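PDB 6L0A: dihydroorotase from Saccharomyces cerevisiae S288C, which catalyses the reversible, zinc-dependent ring closure of N-carbamoyl-L-aspartate to (S)-dihydroorotate, the third step of de novo pyrimidine biosynthesis. Local coordinates for residues 257-262 against 277-282; 132-137 against 172-177. All blocks are in the same frame, centred on the assembly; numbering follows the deposited sequence.

Overall arrangement
Both contacts belong to the barrel of a metal-dependent hydrolase, and they come one after the other along the chain. Contact 2 closes first. It pairs strands 133-136 and 175-178, joined through helix 156-170; strands 205-209 and 253-255 follow in the same parallel sheet. Contact 1 lies in the loop between strand 253-255 and helix 283-293. The two centres are about 23 Å apart, on opposite sides of the chain's centre, and the nearest atoms stay about 6 Å apart. Each contact brings a ligand to a different zinc ion: Asp258 from contact 1, His137 from contact 2. Both residues also line the malate pocket.

Contact 1: residues 257-262 against 277-282; sequences SDSAPH and VYSQSF. With ZN (zinc ion), chain K; LMR ((2S)-2-hydroxybutanedioic acid), chain M.
The CA atoms of Ser259 and Tyr278 are the nearest pair, 4.7 Å apart. The two pieces run at 105° to each other within one long loop that follows strand 253-255 of the amidohydrolase barrel. Ala260 N donates to Val277 O at 2.8 Å. Ser257 OG accepts from Ser259 N, which makes an ST turn; this hydroxyl also bonds Asp12 and His14. Asp258 is the middle residue of this turn; its OD1 binds a zinc ion at 2.0 Å together with His14 and His16. Malate O1A reaches the same zinc. Ala260 CB packs on malate C3, while His262 NE2, which also bonds Ala275 O, gives malate O4A a weak bond near the ring plane.

The polar centre is Ser259. With its OG turned away from its own N (chi1 176°), the hydroxyl reaches into the bend at Tyr278-Gln280. It accepts from Ser279 N at 3.1 Å and, weakly, from Gln280 N. The same oxygen meets the Tyr278 ring obliquely at CD1, and Pro261 CG packs against that carbon at 3.9 Å. Gln280 NE2 bonds Asp12, and a water 2.7 Å from Ser259 OG lies within bonding distance of Gln280 OE1.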
loop_
_atom_site.group_PDB
_atom_site.type_symbol
_atom_site.label_atom_id
_atom_site.label_comp_id
_atom_site.label_asym_id
_atom_site.label_seq_id
_atom_site.Cartn_x
_atom_site.Cartn_y
_atom_site.Cartn_z
ATOM N N SER C 257 -4.920 -16.770 -12.779
ATOM C CA SER C 257 -3.749 -16.299 -12.043
ATOM C C SER C 257 -3.639 -14.783 -12.053
ATOM O O SER C 257 -3.122 -14.189 -11.097
ATOM C CB SER C 257 -2.475 -16.902 -12.634
ATOM O OG SER C 257 -2.237 -16.419 -13.944
ATOM N N ASP C 258 -4.089 -14.147 -13.128
ATOM C CA ASP C 258 -3.701 -12.772 -13.428
ATOM C C ASP C 258 -2.191 -12.612 -13.315
ATOM O O ASP C 258 -1.688 -11.605 -12.814
ATOM C CB ASP C 258 -4.421 -11.764 -12.523
ATOM C CG ASP C 258 -4.324 -10.348 -13.057
ATOM O OD1 ASP C 258 -4.019 -10.212 -14.258
ATOM O OD2 ASP C 258 -4.498 -9.373 -12.284
ATOM N N SER C 259 -1.449 -13.632 -13.752
ATOM C CA SER C 259 -0.001 -13.470 -13.811
ATOM C C SER C 259 0.333 -12.324 -14.761
ATOM O O SER C 259 -0.099 -12.321 -15.920
ATOM C CB SER C 259 0.673 -14.767 -14.252
ATOM O OG SER C 259 2.068 -14.564 -14.391
ATOM N N ALA C 260 1.084 -11.342 -14.259
ATOM C CA ALA C 260 1.294 -10.064 -14.934
ATOM C C ALA C 260 2.785 -9.770 -14.941
ATOM O O ALA C 260 3.313 -9.175 -13.993
ATOM C CB ALA C 260 0.526 -8.942 -14.240
ATOM N N PRO C 261 3.495 -10.162 -16.002
ATOM C CA PRO C 261 4.957 -9.985 -16.027
ATOM C C PRO C 261 5.348 -8.520 -16.189
ATOM O O PRO C 261 4.862 -7.824 -17.083
ATOM C CB PRO C 261 5.398 -10.818 -17.240
ATOM C CG PRO C 261 4.188 -11.613 -17.662
ATOM C CD PRO C 261 2.991 -10.865 -17.193
ATOM N N HIS C 262 6.257 -8.064 -15.325
ATOM C CA HIS C 262 6.888 -6.767 -15.481
ATOM C C HIS C 262 8.393 -6.906 -15.298
ATOM O O HIS C 262 8.845 -7.635 -14.407
ATOM C CB HIS C 262 6.351 -5.757 -14.456
ATOM C CG HIS C 262 4.921 -5.396 -14.671
ATOM N ND1 HIS C 262 4.514 -4.553 -15.678
ATOM C CD2 HIS C 262 3.799 -5.772 -14.015
ATOM C CE1 HIS C 262 3.200 -4.419 -15.635
ATOM N NE2 HIS C 262 2.743 -5.160 -14.642
ATOM N N VAL C 277 1.549 -9.077 -10.305
ATOM C CA VAL C 277 2.356 -10.126 -9.699
ATOM C C VAL C 277 2.586 -11.190 -10.762
ATOM O O VAL C 277 1.655 -11.546 -11.493
ATOM C CB VAL C 277 1.653 -10.719 -8.463
ATOM C CG1 VAL C 277 2.374 -11.993 -7.970
ATOM C CG2 VAL C 277 1.549 -9.657 -7.336
ATOM N N TYR C 278 3.823 -11.691 -10.854
ATOM C CA TYR C 278 4.174 -12.723 -11.830
ATOM C C TYR C 278 4.134 -14.093 -11.162
ATOM O O TYR C 278 5.023 -14.439 -10.376
ATOM C CB TYR C 278 5.551 -12.481 -12.445
ATOM C CG TYR C 278 5.922 -13.636 -13.347
ATOM C CD1 TYR C 278 5.337 -13.770 -14.595
ATOM C CD2 TYR C 278 6.806 -14.624 -12.923
ATOM C CE1 TYR C 278 5.645 -14.851 -15.432
ATOM C CE2 TYR C 278 7.121 -15.718 -13.752
ATOM C CZ TYR C 278 6.528 -15.822 -14.997
ATOM O OH TYR C 278 6.835 -16.898 -15.822
ATOM N N SER C 279 3.134 -14.898 -11.521
ATOM C CA SER C 279 2.951 -16.202 -10.910
ATOM C C SER C 279 3.004 -17.357 -11.906
ATOM O O SER C 279 2.847 -18.510 -11.489
ATOM C CB SER C 279 1.617 -16.250 -10.146
ATOM O OG SER C 279 0.533 -15.945 -11.008
ATOM N N GLN C 280 3.232 -17.096 -13.195
ATOM C CA GLN C 280 3.044 -18.150 -14.200
ATOM C C GLN C 280 3.983 -19.328 -13.971
ATOM O O GLN C 280 3.564 -20.488 -14.081
ATOM C CB GLN C 280 3.246 -17.598 -15.604
ATOM C CG GLN C 280 2.472 -18.370 -16.659
ATOM C CD GLN C 280 0.987 -18.075 -16.580
ATOM O OE1 GLN C 280 0.557 -16.966 -16.889
ATOM N NE2 GLN C 280 0.199 -19.052 -16.129
ATOM N N SER C 281 5.254 -19.053 -13.651
ATOM C CA SER C 281 6.276 -20.105 -13.600
ATOM C C SER C 281 5.983 -21.188 -12.567
ATOM O O SER C 281 6.517 -22.301 -12.683
ATOM C CB SER C 281 7.652 -19.494 -13.314
ATOM O OG SER C 281 8.189 -18.831 -14.454
ATOM N N PHE C 282 5.166 -20.906 -11.554
ATOM C CA PHE C 282 4.867 -21.903 -10.534
ATOM C C PHE C 282 3.389 -21.906 -10.202
ATOM O O PHE C 282 3.004 -22.214 -9.074
ATOM C CB PHE C 282 5.716 -21.671 -9.276
ATOM C CG PHE C 282 7.187 -21.690 -9.557
ATOM C CD1 PHE C 282 7.885 -22.888 -9.559
ATOM C CD2 PHE C 282 7.867 -20.525 -9.863
ATOM C CE1 PHE C 282 9.239 -22.917 -9.839
ATOM C CE2 PHE C 282 9.218 -20.548 -10.151
ATOM C CZ PHE C 282 9.903 -21.747 -10.139
HETATM ZN ZN ZN K . -5.277 -9.315 -15.611
HETATM C C1 LMR M . -4.315 -6.207 -13.908
HETATM O O1A LMR M . -4.872 -7.324 -14.080
HETATM O O1B LMR M . -4.954 -5.356 -13.257
HETATM C C2 LMR M . -2.916 -5.862 -14.470
HETATM O O2 LMR M . -1.921 -5.567 -13.509
HETATM C C3 LMR M . -2.321 -7.052 -15.145
HETATM C C4 LMR M . -1.342 -6.364 -16.068
HETATM O O4A LMR M . -0.310 -5.743 -15.637
HETATM O O4B LMR M . -1.655 -6.450 -17.263
HETATM O O HOH W 1 -1.541 -15.323 -9.300
HETATM O O HOH W 2 -1.164 -9.549 -10.969
HETATM O O HOH W 3 2.242 -14.609 -17.067
#

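Contact 2: residues 132-137 against 172-177; sequences LVLNLH and PNLKII. With ZN (zinc ion), chain L.
Val133 and Ile177 meet on one face of a parallel pair of barrel strands, CG1 against CD1 at 3.8 Å. Strands 133-136 and 175-177 run 4.7 Å apart at 19°. Three backbone bonds join them: Leu134 N to Lys175 O, Ile177 N to Leu134 O and Leu136 N to Ile177 O.

Val133 is a forked bump. Its CG1, placed opposite the backbone N (chi1 173°), presses on the outer end of Ile177, and CG2 lies on Lys175 CB at 4.0 Å. Ile177 CD1 also touches Asn135 ND2, alongside at 3.9 Å. Asn135 OD1 bonds Tyr39, and ND2 bonds Glu179 and Tyr312. With an alanine in place of Val133, Ile177 CD1 and the lysine chain would probably lose this support and a gap would open beneath helix 300-312.

Leu134 and Ile176 point to the other face. Leu174, from the loop before the strand, reaches over with both methyls: CD1 on Leu132 O at 3.3 Å, CD2 on Leu134 CD2 at 3.9 Å. Leu136 CD1 crosses Ile176 CG2 at 3.6 Å. His137 ND1, next after Leu136, binds a zinc ion that His180 also holds.

The pair belongs to a beta-alpha-beta unit. Helix 156-170 packs on Leu136 and Ile176, and helix 121-130 on Leu134 and Leu174. Helix 300-312 lies against Val133 and Ile177. Strand 205-209 follows 175-178, and Arg95, Val97 and Cys99 bond the backbones of Val133 and Asn135.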
loop_
_atom_site.group_PDB
_atom_site.type_symbol
_atom_site.label_atom_id
_atom_site.label_comp_id
_atom_site.label_asym_id
_atom_site.label_seq_id
_atom_site.Cartn_x
_atom_site.Cartn_y
_atom_site.Cartn_z
ATOM N N LEU C 132 -20.542 -15.549 -25.704
ATOM C CA LEU C 132 -19.210 -15.110 -25.313
ATOM C C LEU C 132 -19.221 -14.680 -23.849
ATOM O O LEU C 132 -20.255 -14.287 -23.305
ATOM C CB LEU C 132 -18.738 -13.950 -26.192
ATOM C CG LEU C 132 -18.510 -14.176 -27.695
ATOM C CD1 LEU C 132 -18.232 -12.861 -28.398
ATOM C CD2 LEU C 132 -17.344 -15.153 -27.931
ATOM N N VAL C 133 -18.044 -14.749 -23.211
ATOM C CA VAL C 133 -17.917 -14.441 -21.786
ATOM C C VAL C 133 -17.556 -12.972 -21.638
ATOM O O VAL C 133 -16.707 -12.465 -22.369
ATOM C CB VAL C 133 -16.853 -15.341 -21.127
ATOM C CG1 VAL C 133 -16.591 -14.895 -19.687
ATOM C CG2 VAL C 133 -17.272 -16.811 -21.195
ATOM N N LEU C 134 -18.204 -12.272 -20.709
ATOM C CA LEU C 134 -17.832 -10.894 -20.402
ATOM C C LEU C 134 -16.986 -10.928 -19.133
ATOM O O LEU C 134 -17.488 -11.282 -18.066
ATOM C CB LEU C 134 -19.066 -10.011 -20.224
ATOM C CG LEU C 134 -18.785 -8.600 -19.700
ATOM C CD1 LEU C 134 -17.930 -7.810 -20.695
ATOM C CD2 LEU C 134 -20.094 -7.864 -19.385
ATOM N N ASN C 135 -15.702 -10.580 -19.259
ATOM C CA ASN C 135 -14.765 -10.562 -18.140
ATOM C C ASN C 135 -14.680 -9.149 -17.589
ATOM O O ASN C 135 -14.384 -8.216 -18.329
ATOM C CB ASN C 135 -13.377 -11.010 -18.587
ATOM C CG ASN C 135 -13.410 -12.277 -19.411
ATOM O OD1 ASN C 135 -13.423 -12.231 -20.640
ATOM N ND2 ASN C 135 -13.381 -13.412 -18.737
ATOM N N LEU C 136 -14.896 -8.999 -16.289
ATOM C CA LEU C 136 -14.915 -7.688 -15.664
ATOM C C LEU C 136 -13.741 -7.562 -14.698
ATOM O O LEU C 136 -13.592 -8.390 -13.798
ATOM C CB LEU C 136 -16.230 -7.472 -14.922
ATOM C CG LEU C 136 -17.498 -7.542 -15.776
ATOM C CD1 LEU C 136 -18.717 -7.452 -14.888
ATOM C CD2 LEU C 136 -17.486 -6.421 -16.819
ATOM N N HIS C 137 -12.912 -6.544 -14.897
ATOM C CA HIS C 137 -12.062 -6.037 -13.825
ATOM C C HIS C 137 -12.970 -5.154 -12.987
ATOM O O HIS C 137 -13.219 -3.995 -13.327
ATOM C CB HIS C 137 -10.865 -5.261 -14.364
ATOM C CG HIS C 137 -9.928 -4.805 -13.291
ATOM N ND1 HIS C 137 -8.602 -5.190 -13.243
ATOM C CD2 HIS C 137 -10.131 -4.009 -12.213
ATOM C CE1 HIS C 137 -8.027 -4.639 -12.188
ATOM N NE2 HIS C 137 -8.932 -3.919 -11.544
ATOM N N PRO C 172 -29.419 -11.535 -18.691
ATOM C CA PRO C 172 -29.465 -12.711 -17.804
ATOM C C PRO C 172 -28.884 -13.986 -18.403
ATOM O O PRO C 172 -28.606 -14.924 -17.646
ATOM C CB PRO C 172 -30.965 -12.870 -17.520
ATOM C CG PRO C 172 -31.619 -12.312 -18.743
ATOM C CD PRO C 172 -30.761 -11.149 -19.168
ATOM N N ASN C 173 -28.689 -14.059 -19.717
ATOM C CA ASN C 173 -28.104 -15.235 -20.347
ATOM C C ASN C 173 -26.616 -15.080 -20.622
ATOM O O ASN C 173 -25.982 -16.032 -21.098
ATOM C CB ASN C 173 -28.830 -15.562 -21.654
ATOM C CG ASN C 173 -30.276 -15.960 -21.429
ATOM O OD1 ASN C 173 -30.590 -16.702 -20.496
ATOM N ND2 ASN C 173 -31.167 -15.460 -22.280
ATOM N N LEU C 174 -26.047 -13.915 -20.326
ATOM C CA LEU C 174 -24.637 -13.651 -20.594
ATOM C C LEU C 174 -23.769 -14.259 -19.498
ATOM O O LEU C 174 -24.006 -14.029 -18.310
ATOM C CB LEU C 174 -24.411 -12.140 -20.689
ATOM C CG LEU C 174 -23.003 -11.578 -20.894
ATOM C CD1 LEU C 174 -22.438 -12.074 -22.212
ATOM C CD2 LEU C 174 -23.011 -10.050 -20.845
ATOM N N LYS C 175 -22.760 -15.034 -19.893
ATOM C CA LYS C 175 -21.758 -15.485 -18.938
ATOM C C LYS C 175 -20.878 -14.304 -18.543
ATOM O O LYS C 175 -20.319 -13.616 -19.405
ATOM C CB LYS C 175 -20.916 -16.613 -19.543
ATOM C CG LYS C 175 -21.650 -17.950 -19.619
ATOM C CD LYS C 175 -20.724 -19.098 -20.015
ATOM C CE LYS C 175 -20.538 -19.203 -21.528
ATOM N NZ LYS C 175 -19.720 -20.398 -21.924
ATOM N N ILE C 176 -20.787 -14.041 -17.242
ATOM C CA ILE C 176 -20.027 -12.909 -16.720
ATOM C C ILE C 176 -19.091 -13.421 -15.638
ATOM O O ILE C 176 -19.494 -14.213 -14.778
ATOM C CB ILE C 176 -20.947 -11.810 -16.153
ATOM C CG1 ILE C 176 -21.878 -11.248 -17.221
ATOM C CG2 ILE C 176 -20.127 -10.669 -15.543
ATOM C CD1 ILE C 176 -22.925 -10.299 -16.643
ATOM N N ILE C 177 -17.847 -12.963 -15.663
ATOM C CA ILE C 177 -16.893 -13.318 -14.626
ATOM C C ILE C 177 -16.432 -12.055 -13.921
ATOM O O ILE C 177 -15.955 -11.113 -14.565
ATOM C CB ILE C 177 -15.678 -14.083 -15.178
ATOM C CG1 ILE C 177 -16.120 -15.370 -15.876
ATOM C CG2 ILE C 177 -14.712 -14.409 -14.028
ATOM C CD1 ILE C 177 -14.973 -16.148 -16.484
HETATM ZN ZN ZN L . -7.093 -7.005 -13.449
HETATM O O HOH W 4 -22.385 -15.887 -22.640
#